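Local coordinates for pullulanase (Bacillus acidopullulyticus, PDB 2WAN), which hydrolyses the alpha-1,6-glucosidic linkages of pullulan and probably those of related branched alpha-glucans such as amylopectin, at residues 353-358 with 365-370; 758-763 with 815-820; 774-779 with 819-824. One frame throughout, in Å; residues are numbered along the deposited sequence.

Contact 1: residues 353-358 with 365-370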
# COMPACT_ATOMS: atom_id res chain seq x y z
N LYS A 353 15.81 14.71 34.31
CA LYS A 353 14.72 14.40 35.20
C LYS A 353 14.03 13.11 34.77
O LYS A 353 13.77 12.89 33.59
CB LYS A 353 13.73 15.58 35.25
CG LYS A 353 12.75 15.52 36.42
CD LYS A 353 11.84 16.74 36.40
CE LYS A 353 12.39 17.84 37.30
NZ LYS A 353 11.61 19.10 37.16
N GLN A 354 13.78 12.24 35.74
CA GLN A 354 13.04 11.03 35.52
C GLN A 354 11.73 11.09 36.31
O GLN A 354 11.74 11.29 37.53
CB GLN A 354 13.91 9.84 35.95
CG GLN A 354 13.20 8.50 35.92
CD GLN A 354 14.18 7.35 35.92
OE1 GLN A 354 13.80 6.20 36.18
NE2 GLN A 354 15.44 7.63 35.61
N LEU A 355 10.61 10.94 35.62
CA LEU A 355 9.30 11.09 36.27
C LEU A 355 8.38 9.90 36.04
O LEU A 355 8.30 9.38 34.93
CB LEU A 355 8.60 12.36 35.79
CG LEU A 355 9.31 13.68 36.04
CD1 LEU A 355 8.76 14.76 35.14
CD2 LEU A 355 9.14 14.07 37.51
N GLU A 356 7.68 9.48 37.09
CA GLU A 356 6.67 8.45 36.93
C GLU A 356 5.47 9.00 36.14
O GLU A 356 4.96 10.08 36.43
CB GLU A 356 6.19 7.93 38.30
CG GLU A 356 7.10 6.91 38.95
CD GLU A 356 7.05 5.56 38.23
OE1 GLU A 356 8.03 4.81 38.36
OE2 GLU A 356 6.04 5.27 37.55
N MET A 357 5.03 8.26 35.12
CA MET A 357 3.77 8.59 34.46
C MET A 357 2.61 7.88 35.16
O MET A 357 2.83 7.00 36.00
CB MET A 357 3.82 8.27 32.96
CG MET A 357 4.93 9.04 32.24
SD MET A 357 5.06 8.71 30.46
CE MET A 357 3.57 9.51 29.85
N GLN A 358 1.39 8.29 34.83
CA GLN A 358 0.18 7.82 35.49
C GLN A 358 -0.63 6.95 34.55
O GLN A 358 -0.91 7.36 33.43
CB GLN A 358 -0.69 9.00 35.94
CG GLN A 358 0.02 10.09 36.72
CD GLN A 358 -0.77 11.39 36.78
OE1 GLN A 358 -2.01 11.39 36.75
NE2 GLN A 358 -0.06 12.51 36.88
N TRP A 365 -0.68 5.78 29.32
CA TRP A 365 -0.01 6.41 30.45
C TRP A 365 0.15 7.88 30.09
O TRP A 365 0.45 8.23 28.95
CB TRP A 365 1.36 5.77 30.68
CG TRP A 365 1.30 4.33 31.18
CD1 TRP A 365 0.89 3.23 30.47
CD2 TRP A 365 1.68 3.86 32.47
NE1 TRP A 365 0.98 2.10 31.26
CE2 TRP A 365 1.47 2.46 32.49
CE3 TRP A 365 2.17 4.49 33.63
CZ2 TRP A 365 1.75 1.67 33.62
CZ3 TRP A 365 2.45 3.70 34.75
CH2 TRP A 365 2.23 2.31 34.74
N LYS A 366 -0.04 8.75 31.09
CA LYS A 366 -0.03 10.18 30.83
C LYS A 366 0.78 10.94 31.86
O LYS A 366 1.02 10.46 32.98
CB LYS A 366 -1.45 10.72 30.77
CG LYS A 366 -2.15 10.77 32.14
CD LYS A 366 -3.50 11.44 32.06
CE LYS A 366 -4.06 11.71 33.46
NZ LYS A 366 -5.39 12.39 33.38
N LEU A 367 1.20 12.15 31.49
CA LEU A 367 1.82 13.06 32.45
C LEU A 367 1.82 14.49 31.93
O LEU A 367 2.15 14.74 30.77
CB LEU A 367 3.26 12.64 32.78
CG LEU A 367 3.92 13.38 33.95
CD1 LEU A 367 3.16 13.06 35.25
CD2 LEU A 367 5.38 12.98 34.06
N GLN A 368 1.44 15.42 32.81
CA GLN A 368 1.63 16.84 32.53
C GLN A 368 2.85 17.33 33.30
O GLN A 368 2.98 17.10 34.50
CB GLN A 368 0.39 17.65 32.92
CG GLN A 368 0.45 19.11 32.46
CD GLN A 368 -0.77 19.91 32.85
OE1 GLN A 368 -0.66 21.08 33.24
NE2 GLN A 368 -1.94 19.30 32.77
N VAL A 369 3.75 17.99 32.59
CA VAL A 369 4.97 18.54 33.16
C VAL A 369 4.92 20.06 33.06
O VAL A 369 4.85 20.61 31.97
CB VAL A 369 6.24 17.99 32.46
CG1 VAL A 369 7.51 18.49 33.17
CG2 VAL A 369 6.21 16.46 32.42
N SER A 370 4.93 20.72 34.23
CA SER A 370 4.88 22.18 34.26
C SER A 370 6.20 22.80 33.82
O SER A 370 7.28 22.23 34.04
CB SER A 370 4.50 22.68 35.66
OG SER A 370 5.42 22.21 36.61
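Gln-358 and Lys-366 form the paired end of an antiparallel beta hairpin in the carbohydrate-binding module 48 domain, a beta-sandwich family. Each backbone amide reaches the other residue's carbonyl. The bond from Gln-358 N to Lys-366 O is 2.9 Å long and nearly straight (167° at the hydrogen), and it lies in the carbonyl plane. The return bond, from Lys-366 N, comes in tilted from the plane of the Gln-358 carbonyl. Further from the turn the strands splay, and the N-to-C directions of the short strand segments make 131°, well short of antiparallel: Leu-355 and Met-357 bond through their backbones to strand 338-344, whereas Trp-365 and Leu-367 bond to strand 326-332. Side chains bridge the widening gap.

Met-357 can be followed outward from its backbone. Its CB sits 3.6 Å from Lys-366 O and also nears the indole at Trp-365 CE3. One atom on, CG packs against Leu-367 CB at 4.0 Å. The chain runs extended to SD and then bends (chi3 70°), which turns the methyl CE back onto the opposite backbone, 3.5 Å from Trp-365 O. The methionine thus lies across the neighbouring strand, touching three consecutive residues. Its own carbonyl O sits at the edge of the indole, near the ring plane, while the indole NE1 makes a weak hydrogen bond to Ala-333 O.

Leu-367 holds CG anti to its backbone N, sending both methyls towards the other strand. Its CD2 meets Leu-355 CB at 3.7 Å, the two leucines crossing at about a right angle, and Leu-355 CD1 goes on to Val-369 CG2 at 4.1 Å. The other methyl, Leu-367 CD1, rests 3.7 Å from the amide nitrogen NE2 of Gln-358.

Contact 2: residues 758-763 with 815-820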
# COMPACT_ATOMS: atom_id res chain seq x y z
N LYS A 758 11.83 7.62 -30.47
CA LYS A 758 10.42 7.58 -30.87
C LYS A 758 9.59 6.59 -30.04
O LYS A 758 8.47 6.92 -29.65
CB LYS A 758 10.28 7.24 -32.36
CG LYS A 758 10.83 8.34 -33.27
CD LYS A 758 10.65 7.93 -34.74
CE LYS A 758 11.12 9.03 -35.67
NZ LYS A 758 11.02 8.56 -37.08
N MET A 759 10.15 5.41 -29.75
CA MET A 759 9.46 4.40 -28.94
C MET A 759 9.21 4.89 -27.50
O MET A 759 8.12 4.68 -26.97
CB MET A 759 10.25 3.09 -28.91
CG MET A 759 10.36 2.42 -30.27
SD MET A 759 11.48 0.99 -30.11
CE MET A 759 11.84 0.68 -31.87
N ASP A 760 10.22 5.54 -26.93
CA ASP A 760 10.14 6.10 -25.58
C ASP A 760 9.02 7.16 -25.55
O ASP A 760 8.12 7.13 -24.69
CB ASP A 760 11.51 6.72 -25.22
CG ASP A 760 11.59 7.20 -23.76
OD1 ASP A 760 10.69 7.93 -23.30
OD2 ASP A 760 12.59 6.84 -23.08
N GLU A 761 9.05 8.08 -26.50
CA GLU A 761 8.02 9.10 -26.63
C GLU A 761 6.63 8.51 -26.81
O GLU A 761 5.67 8.99 -26.21
CB GLU A 761 8.34 10.06 -27.77
CG GLU A 761 9.52 11.00 -27.42
CD GLU A 761 10.02 11.83 -28.59
OE1 GLU A 761 9.92 11.38 -29.75
OE2 GLU A 761 10.55 12.95 -28.33
N LEU A 762 6.52 7.48 -27.65
CA LEU A 762 5.22 6.80 -27.86
C LEU A 762 4.64 6.16 -26.60
O LEU A 762 3.45 6.32 -26.33
CB LEU A 762 5.33 5.75 -28.98
CG LEU A 762 4.05 4.95 -29.28
CD1 LEU A 762 2.86 5.83 -29.62
CD2 LEU A 762 4.35 4.03 -30.48
N ALA A 763 5.47 5.48 -25.82
CA ALA A 763 5.01 4.86 -24.58
C ALA A 763 4.43 5.93 -23.65
O ALA A 763 3.33 5.75 -23.10
CB ALA A 763 6.15 4.13 -23.91
N ASP A 815 10.90 18.74 -24.91
CA ASP A 815 9.85 19.54 -25.54
C ASP A 815 8.64 18.72 -25.99
O ASP A 815 7.49 19.17 -25.89
CB ASP A 815 10.44 20.32 -26.71
CG ASP A 815 11.39 21.44 -26.25
OD1 ASP A 815 11.41 21.81 -25.05
OD2 ASP A 815 12.11 21.96 -27.12
N TYR A 816 8.89 17.52 -26.50
CA TYR A 816 7.80 16.62 -26.87
C TYR A 816 6.97 16.23 -25.66
O TYR A 816 5.73 16.30 -25.69
CB TYR A 816 8.35 15.38 -27.59
CG TYR A 816 7.27 14.49 -28.17
CD1 TYR A 816 6.69 13.48 -27.41
CD2 TYR A 816 6.84 14.66 -29.49
CE1 TYR A 816 5.68 12.68 -27.93
CE2 TYR A 816 5.85 13.86 -30.03
CZ TYR A 816 5.28 12.86 -29.25
OH TYR A 816 4.28 12.06 -29.77
N PHE A 817 7.63 15.78 -24.59
CA PHE A 817 6.92 15.50 -23.32
C PHE A 817 6.11 16.71 -22.86
O PHE A 817 4.94 16.58 -22.53
CB PHE A 817 7.89 15.11 -22.21
CG PHE A 817 8.29 13.65 -22.20
CD1 PHE A 817 8.97 13.08 -23.29
CD2 PHE A 817 8.09 12.87 -21.07
CE1 PHE A 817 9.39 11.75 -23.26
CE2 PHE A 817 8.52 11.53 -21.02
CZ PHE A 817 9.18 10.98 -22.14
N SER A 818 6.74 17.89 -22.84
CA SER A 818 6.08 19.11 -22.38
C SER A 818 4.85 19.41 -23.25
O SER A 818 3.79 19.74 -22.73
CB SER A 818 7.05 20.30 -22.41
OG SER A 818 6.37 21.52 -22.11
N SER A 819 4.98 19.23 -24.56
CA SER A 819 3.88 19.54 -25.47
C SER A 819 2.68 18.61 -25.24
O SER A 819 1.53 19.05 -25.28
CB SER A 819 4.34 19.46 -26.94
OG SER A 819 5.24 20.52 -27.24
N MET A 820 2.96 17.32 -25.00
CA MET A 820 1.93 16.33 -24.66
C MET A 820 1.25 16.64 -23.35
O MET A 820 0.03 16.54 -23.23
CB MET A 820 2.52 14.91 -24.59
CG MET A 820 2.50 14.19 -25.91
SD MET A 820 0.84 13.73 -26.52
CE MET A 820 1.41 12.95 -28.04
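Tyr-816 carries CG anti to its backbone N (chi1 -173°), which swings the phenol ring towards the facing helix, and Glu-761 answers with CG anti to its carbonyl carbon and an extended chain beyond it. The glutamate therefore lies along one face of the tyrosine ring, from the outer carbons back to the root of the side chain. Glu-761 CB sits 3.7 Å from Tyr-816 CE1. At the far end Glu-761 OE2 comes to 3.4 Å from Tyr-816 CB. Carboxylate and ring are stacked, their planes 29° apart, and the aliphatic part of the glutamate shares the contact. A glycerol, probably from the crystallisation liquor, lies about 3 Å from the Glu-761 side chain.

The helices concerned, 753-769 and 811-826, lie on the outside of the catalytic (beta/alpha)8 barrel, before and after its last strand, 773-777. As neighbours in such a barrel they run nearly parallel: the two short segments are 19° apart, with axes 10.7 Å from one another at closest approach.

One residue on from the tyrosine, Phe-817 meets both acidic residues. Its CE1 comes within 4.2 Å of Glu-761 CG. Asp-760 approaches at the ring's edge, in plane, with OD1 3.6 Å from Phe-817 CZ, an arrangement that probably sets the oxygen against the electropositive C-H rim. The phenylalanine ring also meets that of His-764, while Leu-740, Trp-741 and Ile-744 of helix 740-747 pack around Asp-760.

Contact 3: residues 774-779 with 819-824; sequences PFMQGG and SMIHLR
Pro-774 presents the CG-CD edge of its ring to one face of the Arg-824 guanidinium. Its CG stands 3.5 Å from Arg-824 NE, and its CD is 3.6 Å from Arg-824 NH2, so two ring methylenes sit over the NE-NH2 side of the flat group. NH1 is hydrogen-bonded to two backbone carbonyls, Phe-768 O and Ser-770 O, at the end of helix 753-769 and just after it; these bonds satisfy NH1 and probably help to fix the rotation of the group. Arg-824 reaches across because its chain is fully extended from CG to NE and leaves the helix with CG anti to the backbone N (chi1 -169°).

The second touch is purely apolar: Met-776 SD meets the terminal methyl CD1 of Ile-821 at 4.2 Å. Pro-774 and Met-776, two residues apart on the strand, both point towards the helix, whereas Phe-775 between them meets Phe-679 edge-to-face. Through its backbone the strand bonds to Ile-435 and Glu-437. The arrangement is that of the eighth strand of a (beta/alpha)8 barrel, closing onto the first strand and backed on its outer side by helix 811-826.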
# COMPACT_ATOMS: atom_id res chain seq x y z
N PRO A 774 -2.34 10.09 -15.16
CA PRO A 774 -1.00 9.82 -15.70
C PRO A 774 0.12 10.05 -14.68
O PRO A 774 0.13 11.08 -13.99
CB PRO A 774 -0.89 10.81 -16.86
CG PRO A 774 -1.77 11.96 -16.43
CD PRO A 774 -2.95 11.28 -15.78
N PHE A 775 1.09 9.15 -14.67
CA PHE A 775 2.23 9.22 -13.74
C PHE A 775 3.47 8.98 -14.57
O PHE A 775 3.44 8.13 -15.50
CB PHE A 775 2.08 8.07 -12.71
CG PHE A 775 3.31 7.81 -11.87
CD1 PHE A 775 3.41 8.29 -10.56
CD2 PHE A 775 4.36 7.04 -12.37
CE1 PHE A 775 4.53 8.00 -9.77
CE2 PHE A 775 5.49 6.77 -11.60
CZ PHE A 775 5.58 7.27 -10.30
N MET A 776 4.54 9.69 -14.24
CA MET A 776 5.84 9.44 -14.90
C MET A 776 6.97 9.47 -13.88
O MET A 776 6.92 10.23 -12.89
CB MET A 776 6.10 10.47 -16.02
CG MET A 776 6.21 11.93 -15.52
SD MET A 776 6.54 13.15 -16.80
CE MET A 776 8.26 12.78 -17.19
N GLN A 777 7.98 8.64 -14.13
CA GLN A 777 9.21 8.72 -13.35
C GLN A 777 9.95 10.00 -13.74
O GLN A 777 10.24 10.22 -14.91
CB GLN A 777 10.13 7.52 -13.63
CG GLN A 777 11.37 7.54 -12.70
CD GLN A 777 12.37 6.42 -12.93
OE1 GLN A 777 13.29 6.26 -12.11
NE2 GLN A 777 12.24 5.65 -14.02
N GLY A 778 10.24 10.85 -12.76
CA GLY A 778 10.96 12.09 -13.05
C GLY A 778 12.27 11.81 -13.79
O GLY A 778 13.01 10.91 -13.44
N GLY A 779 12.52 12.58 -14.83
CA GLY A 779 13.75 12.43 -15.59
C GLY A 779 13.56 11.65 -16.86
O GLY A 779 14.43 11.66 -17.72
N SER A 819 4.98 19.23 -24.56
CA SER A 819 3.88 19.54 -25.47
C SER A 819 2.68 18.61 -25.24
O SER A 819 1.53 19.05 -25.28
CB SER A 819 4.34 19.46 -26.94
OG SER A 819 5.24 20.52 -27.24
N MET A 820 2.96 17.32 -25.00
CA MET A 820 1.93 16.33 -24.66
C MET A 820 1.25 16.64 -23.35
O MET A 820 0.03 16.54 -23.23
CB MET A 820 2.52 14.91 -24.59
CG MET A 820 2.50 14.19 -25.91
SD MET A 820 0.84 13.73 -26.52
CE MET A 820 1.41 12.95 -28.04
N ILE A 821 2.05 17.00 -22.35
CA ILE A 821 1.51 17.30 -21.02
C ILE A 821 0.62 18.54 -21.08
O ILE A 821 -0.51 18.52 -20.58
CB ILE A 821 2.63 17.43 -19.99
CG1 ILE A 821 3.24 16.05 -19.73
CG2 ILE A 821 2.11 18.05 -18.65
CD1 ILE A 821 4.66 16.12 -19.16
N HIS A 822 1.10 19.61 -21.72
CA HIS A 822 0.29 20.83 -21.86
C HIS A 822 -1.00 20.61 -22.65
O HIS A 822 -2.04 21.17 -22.30
CB HIS A 822 1.12 21.95 -22.49
CG HIS A 822 2.19 22.48 -21.57
ND1 HIS A 822 2.04 23.62 -20.82
CD2 HIS A 822 3.43 22.01 -21.29
CE1 HIS A 822 3.14 23.84 -20.13
NE2 HIS A 822 4.00 22.87 -20.39
N LEU A 823 -0.94 19.78 -23.69
CA LEU A 823 -2.16 19.42 -24.43
C LEU A 823 -3.22 18.77 -23.51
O LEU A 823 -4.39 19.20 -23.51
CB LEU A 823 -1.83 18.49 -25.61
CG LEU A 823 -3.04 18.16 -26.50
CD1 LEU A 823 -3.37 19.32 -27.43
CD2 LEU A 823 -2.73 16.92 -27.30
N ARG A 824 -2.83 17.76 -22.74
CA ARG A 824 -3.73 17.15 -21.76
C ARG A 824 -4.27 18.18 -20.76
O ARG A 824 -5.48 18.17 -20.45
CB ARG A 824 -3.03 16.01 -20.99
CG ARG A 824 -4.02 15.19 -20.16
CD ARG A 824 -3.31 14.24 -19.19
NE ARG A 824 -4.28 13.49 -18.37
CZ ARG A 824 -4.94 12.39 -18.78
NH1 ARG A 824 -4.78 11.91 -20.01
NH2 ARG A 824 -5.79 11.79 -17.95

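From the N terminus, contact 1 comes first: a local hairpin, closed across six intervening residues within the carbohydrate-binding module 48 domain. The chain then builds the first seven strands of the catalytic barrel before contact 2 opens. Helix 753-769 and strand 773-777 follow one another, and both are met later by helix 811-826, so the loop closed by contact 3 starts within that of contact 2 and the two end on the same helix, sharing Ser-819 and Met-820. Their centres are 8 Å apart, and Phe-817 CD2 touches Met-776 CE at 3.9 Å. Together they tie helix 811-826 to helix 753-769 and to the last barrel strand; contact 1 lies far off, its centre 60 Å from that of contact 2.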